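Side-chain contacts in Pbp related beta-lactamase (Pyrococcus abyssi, PDB 2QMI), which probably hydrolyses peptides as a serine peptidase of the penicillin-binding-protein and beta-lactamase clan, working as a self-compartmentalizing octamer: residues T135-I140 against L168-E173; L114-A119 against T232-L237; I60-T65 against T163-L168. One frame throughout, in Å; residues are numbered along the deposited sequence.

Starting from the N terminus, helix 61-74 comes first, and interaction 3 closes a long loop by bringing it against helix 162-176. Interaction 2 opens within that loop, at the start of helix 116-124, but ends beyond it, in the 232-237 loop ahead of strand 238-239; it therefore crosses interaction 3. Interaction 1 joins helix 136-142 to the middle of helix 162-176. It lies wholly within the span of interaction 2 and crosses interaction 3, with which it shares Leu168. Helix 162-176 thus serves two of the contacts, and the 232-237 loop meets it through Ala233, which touches both Gly169 and the backbone of Tyr165.

Interaction 1: T135-I140 against L168-E173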
loop_
_atom_site.group_PDB
_atom_site.type_symbol
_atom_site.label_atom_id
_atom_site.label_comp_id
_atom_site.label_asym_id
_atom_site.label_seq_id
_atom_site.Cartn_x
_atom_site.Cartn_y
_atom_site.Cartn_z
ATOM N N THR A 135 16.241 39.210 0.761
ATOM C CA THR A 135 16.316 40.664 0.793
ATOM C C THR A 135 15.763 41.267 -0.504
ATOM O O THR A 135 15.810 40.635 -1.557
ATOM C CB THR A 135 17.780 41.123 1.015
ATOM O OG1 THR A 135 17.788 42.486 1.451
ATOM C CG2 THR A 135 18.588 41.013 -0.262
ATOM N N PRO A 136 15.207 42.490 -0.432
ATOM C CA PRO A 136 14.639 43.196 -1.583
ATOM C C PRO A 136 15.632 43.340 -2.722
ATOM O O PRO A 136 15.257 43.336 -3.894
ATOM C CB PRO A 136 14.244 44.540 -0.990
ATOM C CG PRO A 136 13.813 44.166 0.374
ATOM C CD PRO A 136 14.918 43.228 0.811
ATOM N N GLU A 137 16.904 43.468 -2.374
ATOM C CA GLU A 137 17.941 43.593 -3.378
ATOM C C GLU A 137 18.021 42.316 -4.218
ATOM O O GLU A 137 18.144 42.376 -5.445
ATOM C CB GLU A 137 19.286 43.894 -2.710
ATOM C CG GLU A 137 19.378 45.309 -2.113
ATOM C CD GLU A 137 18.315 45.605 -1.049
ATOM O OE1 GLU A 137 18.309 44.937 0.009
ATOM O OE2 GLU A 137 17.483 46.512 -1.275
ATOM N N GLU A 138 17.939 41.161 -3.564
ATOM C CA GLU A 138 17.984 39.896 -4.290
ATOM C C GLU A 138 16.773 39.771 -5.211
ATOM O O GLU A 138 16.872 39.168 -6.283
ATOM C CB GLU A 138 18.025 38.715 -3.316
ATOM C CG GLU A 138 19.275 38.698 -2.452
ATOM C CD GLU A 138 19.137 37.822 -1.218
ATOM O OE1 GLU A 138 19.769 38.149 -0.186
ATOM O OE2 GLU A 138 18.408 36.811 -1.276
ATOM N N THR A 139 15.639 40.344 -4.798
ATOM C CA THR A 139 14.417 40.291 -5.607
ATOM C C THR A 139 14.561 41.151 -6.865
ATOM O O THR A 139 14.133 40.756 -7.957
ATOM C CB THR A 139 13.169 40.773 -4.808
ATOM O OG1 THR A 139 13.017 39.984 -3.621
ATOM C CG2 THR A 139 11.909 40.635 -5.646
ATOM N N ILE A 140 15.157 42.331 -6.712
ATOM C CA ILE A 140 15.361 43.221 -7.850
ATOM C C ILE A 140 16.347 42.572 -8.820
ATOM O O ILE A 140 16.131 42.591 -10.031
ATOM C CB ILE A 140 15.875 44.621 -7.403
ATOM C CG1 ILE A 140 14.763 45.356 -6.645
ATOM C CG2 ILE A 140 16.296 45.447 -8.616
ATOM C CD1 ILE A 140 15.147 46.731 -6.123
ATOM N N LEU A 168 9.137 50.344 -5.448
ATOM C CA LEU A 168 8.714 51.555 -4.751
ATOM C C LEU A 168 9.489 51.654 -3.445
ATOM O O LEU A 168 9.798 52.748 -2.979
ATOM C CB LEU A 168 7.215 51.515 -4.443
ATOM C CG LEU A 168 6.220 51.795 -5.572
ATOM C CD1 LEU A 168 4.793 51.586 -5.058
ATOM C CD2 LEU A 168 6.404 53.224 -6.070
ATOM N N GLY A 169 9.795 50.506 -2.851
ATOM C CA GLY A 169 10.553 50.499 -1.610
ATOM C C GLY A 169 11.980 50.980 -1.845
ATOM O O GLY A 169 12.574 51.652 -0.997
ATOM N N LYS A 170 12.529 50.635 -3.006
ATOM C CA LYS A 170 13.884 51.024 -3.374
ATOM C C LYS A 170 13.926 52.508 -3.744
ATOM O O LYS A 170 14.904 53.201 -3.475
ATOM C CB LYS A 170 14.367 50.172 -4.555
ATOM C CG LYS A 170 15.823 50.413 -4.954
ATOM C CD LYS A 170 16.738 50.293 -3.747
ATOM C CE LYS A 170 16.648 48.920 -3.112
ATOM N NZ LYS A 170 17.366 48.887 -1.795
ATOM N N ILE A 171 12.859 52.988 -4.375
ATOM C CA ILE A 171 12.769 54.391 -4.752
ATOM C C ILE A 171 12.759 55.235 -3.475
ATOM O O ILE A 171 13.379 56.299 -3.409
ATOM C CB ILE A 171 11.492 54.651 -5.579
ATOM C CG1 ILE A 171 11.658 54.023 -6.964
ATOM C CG2 ILE A 171 11.226 56.141 -5.688
ATOM C CD1 ILE A 171 10.488 54.203 -7.882
ATOM N N ILE A 172 12.068 54.739 -2.455
ATOM C CA ILE A 172 11.990 55.436 -1.179
ATOM C C ILE A 172 13.373 55.578 -0.557
ATOM O O ILE A 172 13.718 56.635 -0.031
ATOM C CB ILE A 172 11.053 54.689 -0.214
ATOM C CG1 ILE A 172 9.603 54.899 -0.666
ATOM C CG2 ILE A 172 11.292 55.142 1.222
ATOM C CD1 ILE A 172 8.567 54.156 0.165
ATOM N N GLU A 173 14.173 54.521 -0.622
ATOM C CA GLU A 173 15.514 54.573 -0.055
ATOM C C GLU A 173 16.387 55.504 -0.895
ATOM O O GLU A 173 17.164 56.301 -0.363
ATOM C CB GLU A 173 16.137 53.174 -0.016
ATOM C CG GLU A 173 15.262 52.115 0.648
ATOM C CD GLU A 173 16.027 50.843 0.970
ATOM O OE1 GLU A 173 16.862 50.423 0.139
ATOM O OE2 GLU A 173 15.789 50.259 2.048
HETATM O O HOH W 1 16.696 47.811 1.372
#
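Lys170 contributes the most buried surface here, reaching from helix 162-176 to Glu137 and Ile140 on helix 136-142. Its CG lies opposite the backbone N (chi1 -175°), and two successive bends further along the side chain bring the ammonium group to Glu137. The modelled separation of Lys170 NZ and Glu137 OE2, 2.4 Å, is very short; the salt bridge is clear, its exact length doubtful. The two side chains cross at about a right angle. Glu137 starts beside its own backbone N and turns sharply at chi2 (59°), which swings the carboxylate across to the lysine.

The ammonium has a second carboxylate partner one helical turn on: Lys170 NZ meets Glu173 OE1 at 2.5 Å, on the syn side and 32° out of the carboxylate plane. With Glu137 OE2 and Glu173 OE1 only 4.2 Å apart, the lysine between them probably offsets their repulsion. Water 1 helps as well, donating to Glu137 OE2 (3.1 Å) and to Glu173 OE2 (2.7 Å). The other oxygen of Glu137 accepts a bond from Thr135 OG1, nearly along the C-O axis, so both ends of this carboxylate are held. Glu173 OE2 also takes the backbone N-H of Tyr180, at the start of the next helix.

Beside the salt bridge, Ile140 CD1 packs on the aliphatic part of the lysine, 3.9 Å from Lys170 CB. What results is a surface salt-bridge network next to a small apolar contact, clasping two helices of the beta-lactamase-like domain.

Interaction 2: L114-A119 against T232-L237; sequences LGYAEA and TADGGL
Tyr116 and Asp234 approach from opposite directions and meet through a single strong polar contact, the tyrosine hydroxyl against one carboxylate oxygen. Tyr116 OH donates to Asp234 OD2 at 2.6 Å, arriving on the syn side of the carboxylate and 19° out of its plane. Ring and carboxylate planes are 22° apart, and OD2 sits at the ring's edge, near its plane, 3.2 Å from Tyr116 CE1 as well. The second oxygen stands farther back, with Asp234 OD1 3.5 Å from Tyr116 OH.

Tyr116, on the first turn of helix 116-124, has a chi1 of 136°, far from a staggered value, which suggests some torsional strain. The CG of Asp234, by contrast, takes the staggered position between its backbone N and carbonyl carbon. Ala117 CB rests 4.2 Å above the plane of the Tyr116 ring, over its centre, while Thr163 and Val166 of helix 162-176 adjoin the pair.

The aspartate belongs to the loop ahead of strand 238-239, beside a probable SxxK active site of the penicillin-binding-protein fold: its backbone carbonyl oxygen accepts a hydrogen bond from Lys62 NZ. A tight turn shapes this loop. Thr232 O receives two backbone donors, Gly235 N at 3.3 Å and Gly236 N at 3.0 Å, and Gly235 adopts backbone angles that call for glycine.

Within the same first turn of the helix as Tyr116, Glu118 hydrogen-bonds through OE2 to Tyr442 OH of a neighbouring subunit; that tyrosine is part of the octamerisation domain.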
loop_
_atom_site.group_PDB
_atom_site.type_symbol
_atom_site.label_atom_id
_atom_site.label_comp_id
_atom_site.label_asym_id
_atom_site.label_seq_id
_atom_site.Cartn_x
_atom_site.Cartn_y
_atom_site.Cartn_z
ATOM N N LEU A 114 5.145 38.411 -11.683
ATOM C CA LEU A 114 6.214 37.439 -11.701
ATOM C C LEU A 114 5.706 36.596 -10.527
ATOM O O LEU A 114 5.123 37.135 -9.593
ATOM C CB LEU A 114 7.561 38.103 -11.362
ATOM C CG LEU A 114 7.916 39.455 -12.013
ATOM C CD1 LEU A 114 9.306 39.894 -11.537
ATOM C CD2 LEU A 114 7.880 39.354 -13.535
ATOM N N GLY A 115 5.872 35.287 -10.558
ATOM C CA GLY A 115 5.381 34.499 -9.441
ATOM C C GLY A 115 6.290 34.601 -8.228
ATOM O O GLY A 115 6.324 33.688 -7.405
ATOM N N TYR A 116 7.010 35.716 -8.109
ATOM C CA TYR A 116 7.956 35.932 -7.016
ATOM C C TYR A 116 7.448 35.616 -5.605
ATOM O O TYR A 116 7.961 34.708 -4.959
ATOM C CB TYR A 116 8.521 37.372 -7.114
ATOM C CG TYR A 116 8.606 38.161 -5.818
ATOM C CD1 TYR A 116 7.936 39.380 -5.682
ATOM C CD2 TYR A 116 9.313 37.672 -4.714
ATOM C CE1 TYR A 116 7.957 40.089 -4.477
ATOM C CE2 TYR A 116 9.340 38.372 -3.508
ATOM C CZ TYR A 116 8.655 39.574 -3.396
ATOM O OH TYR A 116 8.636 40.235 -2.194
ATOM N N ALA A 117 6.450 36.346 -5.124
ATOM C CA ALA A 117 5.945 36.113 -3.777
ATOM C C ALA A 117 5.354 34.714 -3.619
ATOM O O ALA A 117 5.530 34.076 -2.581
ATOM C CB ALA A 117 4.914 37.169 -3.409
ATOM N N GLU A 118 4.653 34.240 -4.647
ATOM C CA GLU A 118 4.059 32.904 -4.602
ATOM C C GLU A 118 5.140 31.843 -4.395
ATOM O O GLU A 118 5.013 30.977 -3.527
ATOM C CB GLU A 118 3.299 32.603 -5.901
ATOM C CG GLU A 118 1.997 33.375 -6.072
ATOM C CD GLU A 118 2.200 34.816 -6.515
ATOM O OE1 GLU A 118 3.359 35.234 -6.736
ATOM O OE2 GLU A 118 1.181 35.529 -6.654
ATOM N N ALA A 119 6.202 31.918 -5.195
ATOM C CA ALA A 119 7.312 30.966 -5.104
ATOM C C ALA A 119 8.068 31.077 -3.781
ATOM O O ALA A 119 8.411 30.069 -3.175
ATOM C CB ALA A 119 8.268 31.168 -6.263
ATOM N N THR A 232 9.429 43.115 2.380
ATOM C CA THR A 232 9.343 44.439 3.007
ATOM C C THR A 232 8.259 45.412 2.517
ATOM O O THR A 232 7.164 45.456 3.074
ATOM C CB THR A 232 10.697 45.186 2.911
ATOM O OG1 THR A 232 11.143 45.197 1.548
ATOM C CG2 THR A 232 11.742 44.516 3.778
ATOM N N ALA A 233 8.583 46.203 1.492
ATOM C CA ALA A 233 7.668 47.204 0.942
ATOM C C ALA A 233 6.353 46.662 0.360
ATOM O O ALA A 233 5.330 47.346 0.397
ATOM C CB ALA A 233 8.394 48.040 -0.111
ATOM N N ASP A 234 6.382 45.443 -0.174
ATOM C CA ASP A 234 5.190 44.835 -0.758
ATOM C C ASP A 234 4.305 44.092 0.244
ATOM O O ASP A 234 3.169 43.742 -0.075
ATOM C CB ASP A 234 5.593 43.902 -1.904
ATOM C CG ASP A 234 6.574 42.837 -1.473
ATOM O OD1 ASP A 234 7.340 43.074 -0.516
ATOM O OD2 ASP A 234 6.591 41.767 -2.104
ATOM N N GLY A 235 4.809 43.845 1.453
ATOM C CA GLY A 235 3.987 43.163 2.441
ATOM C C GLY A 235 4.685 42.492 3.609
ATOM O O GLY A 235 4.368 41.350 3.924
ATOM N N GLY A 236 5.596 43.194 4.280
ATOM C CA GLY A 236 6.311 42.581 5.387
ATOM C C GLY A 236 6.068 43.145 6.772
ATOM O O GLY A 236 6.763 42.801 7.722
ATOM N N LEU A 237 5.067 43.996 6.908
ATOM C CA LEU A 237 4.791 44.589 8.204
ATOM C C LEU A 237 3.920 43.698 9.101
ATOM O O LEU A 237 2.987 43.038 8.633
ATOM C CB LEU A 237 4.129 45.957 7.996
ATOM C CG LEU A 237 4.036 46.925 9.173
ATOM C CD1 LEU A 237 5.431 47.307 9.672
ATOM C CD2 LEU A 237 3.272 48.155 8.718
#

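Interaction 3: I60-T65 against T163-L168; sequences ITKSFT and TGYVLL
Lys62, which with Ser59 fits the SxxK pattern of serine beta-lactamases and penicillin-binding proteins, lays its aliphatic chain over the Tyr165 ring. Over 61-65 and 163-168, helices 61-74 and 162-176 run at 38° to one another, the segment axes approaching to 10.5 Å. Lys62 CG makes a CH-pi contact, 3.9 Å from the ring centroid and 30° off the normal. CD lies over the ring centre, and the chain stays extended until a bend at chi4 (63°). On the opposite face of the ring sits Leu168 CD1, so the aromatic plane is sandwiched between a lysine chain and a leucine methyl. Meanwhile Lys62 O approaches the edge in plane, 3.3 Å from Tyr165 CE1. Farther along, the Thr65 methyl touches both Leu168 and the tyrosine: Thr65 CG2 is 3.7 Å from Leu168 CB and 3.9 Å from Tyr165 CD1.

The polar ends are satisfied by other partners. Lys62 NZ hydrogen-bonds to Ser59 OG, Tyr160 OH and Asn162 OD1; Thr65 OG1 to Tyr180 OH and Ala233 O; Tyr165 OH to Leu105 O.

The ammonium lies too far from the ring for more than a feeble cation-pi attraction. The tyrosine thus seems to act as second-shell support: apolar contact probably steadies the methylenes of Lys62, while hydrogen bonds hold its amine in what is probably the active site.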
loop_
_atom_site.group_PDB
_atom_site.type_symbol
_atom_site.label_atom_id
_atom_site.label_comp_id
_atom_site.label_asym_id
_atom_site.label_seq_id
_atom_site.Cartn_x
_atom_site.Cartn_y
_atom_site.Cartn_z
ATOM N N ILE A 60 -1.275 44.762 3.156
ATOM C CA ILE A 60 -1.852 45.964 3.748
ATOM C C ILE A 60 -0.680 46.925 3.933
ATOM O O ILE A 60 -0.856 48.132 4.112
ATOM C CB ILE A 60 -2.539 45.671 5.099
ATOM C CG1 ILE A 60 -3.699 44.697 4.876
ATOM C CG2 ILE A 60 -3.068 46.972 5.716
ATOM C CD1 ILE A 60 -4.441 44.308 6.146
ATOM N N THR A 61 0.526 46.364 3.859
ATOM C CA THR A 61 1.758 47.136 3.976
ATOM C C THR A 61 1.832 48.084 2.779
ATOM O O THR A 61 2.375 49.178 2.889
ATOM C CB THR A 61 3.025 46.220 3.956
ATOM O OG1 THR A 61 2.978 45.288 5.046
ATOM C CG2 THR A 61 4.293 47.059 4.081
ATOM N N LYS A 62 1.281 47.664 1.638
ATOM C CA LYS A 62 1.316 48.494 0.437
ATOM C C LYS A 62 0.780 49.913 0.652
ATOM O O LYS A 62 1.331 50.869 0.100
ATOM C CB LYS A 62 0.564 47.823 -0.716
ATOM C CG LYS A 62 1.320 46.644 -1.357
ATOM C CD LYS A 62 0.600 46.127 -2.603
ATOM C CE LYS A 62 1.332 44.959 -3.258
ATOM N NZ LYS A 62 1.419 43.757 -2.380
ATOM N N SER A 63 -0.281 50.064 1.448
ATOM C CA SER A 63 -0.812 51.403 1.694
ATOM C C SER A 63 0.256 52.282 2.364
ATOM O O SER A 63 0.380 53.469 2.059
ATOM C CB SER A 63 -2.097 51.344 2.543
ATOM O OG SER A 63 -1.894 50.756 3.818
ATOM N N PHE A 64 1.038 51.689 3.262
ATOM C CA PHE A 64 2.103 52.412 3.945
ATOM C C PHE A 64 3.144 52.884 2.929
ATOM O O PHE A 64 3.548 54.038 2.935
ATOM C CB PHE A 64 2.765 51.508 4.983
ATOM C CG PHE A 64 1.908 51.233 6.174
ATOM C CD1 PHE A 64 2.131 51.900 7.376
ATOM C CD2 PHE A 64 0.881 50.303 6.106
ATOM C CE1 PHE A 64 1.344 51.643 8.495
ATOM C CE2 PHE A 64 0.088 50.038 7.217
ATOM C CZ PHE A 64 0.321 50.709 8.414
ATOM N N THR A 65 3.568 51.980 2.054
ATOM C CA THR A 65 4.544 52.308 1.033
ATOM C C THR A 65 4.035 53.464 0.173
ATOM O O THR A 65 4.800 54.366 -0.180
ATOM C CB THR A 65 4.823 51.097 0.122
ATOM O OG1 THR A 65 5.457 50.061 0.880
ATOM C CG2 THR A 65 5.722 51.496 -1.046
ATOM N N THR A 163 6.343 42.851 -7.229
ATOM C CA THR A 163 7.659 43.402 -7.537
ATOM C C THR A 163 7.522 44.914 -7.754
ATOM O O THR A 163 8.488 45.665 -7.620
ATOM C CB THR A 163 8.251 42.737 -8.806
ATOM O OG1 THR A 163 8.445 41.335 -8.566
ATOM C CG2 THR A 163 9.582 43.375 -9.182
ATOM N N GLY A 164 6.311 45.353 -8.087
ATOM C CA GLY A 164 6.071 46.768 -8.284
ATOM C C GLY A 164 6.311 47.557 -7.005
ATOM O O GLY A 164 6.897 48.638 -7.046
ATOM N N TYR A 165 5.871 47.030 -5.865
ATOM C CA TYR A 165 6.067 47.742 -4.603
ATOM C C TYR A 165 7.429 47.500 -3.984
ATOM O O TYR A 165 7.839 48.216 -3.073
ATOM C CB TYR A 165 4.948 47.422 -3.606
ATOM C CG TYR A 165 3.732 48.300 -3.820
ATOM C CD1 TYR A 165 3.230 49.097 -2.794
ATOM C CD2 TYR A 165 3.114 48.363 -5.071
ATOM C CE1 TYR A 165 2.136 49.944 -3.009
ATOM C CE2 TYR A 165 2.030 49.198 -5.298
ATOM C CZ TYR A 165 1.546 49.987 -4.266
ATOM O OH TYR A 165 0.486 50.820 -4.508
ATOM N N VAL A 166 8.129 46.486 -4.478
ATOM C CA VAL A 166 9.474 46.227 -4.003
ATOM C C VAL A 166 10.308 47.376 -4.577
ATOM O O VAL A 166 11.169 47.939 -3.894
ATOM C CB VAL A 166 10.009 44.875 -4.524
ATOM C CG1 VAL A 166 11.519 44.775 -4.276
ATOM C CG2 VAL A 166 9.279 43.731 -3.820
ATOM N N LEU A 167 10.021 47.731 -5.830
ATOM C CA LEU A 167 10.710 48.820 -6.513
ATOM C C LEU A 167 10.400 50.155 -5.834
ATOM O O LEU A 167 11.288 50.994 -5.668
ATOM C CB LEU A 167 10.300 48.861 -7.988
ATOM C CG LEU A 167 10.818 47.676 -8.816
ATOM C CD1 LEU A 167 10.155 47.653 -10.185
ATOM C CD2 LEU A 167 12.326 47.777 -8.947
ATOM N N LEU A 168 9.137 50.344 -5.448
ATOM C CA LEU A 168 8.714 51.555 -4.751
ATOM C C LEU A 168 9.489 51.654 -3.445
ATOM O O LEU A 168 9.798 52.748 -2.979
ATOM C CB LEU A 168 7.215 51.515 -4.443
ATOM C CG LEU A 168 6.220 51.795 -5.572
ATOM C CD1 LEU A 168 4.793 51.586 -5.058
ATOM C CD2 LEU A 168 6.404 53.224 -6.070
#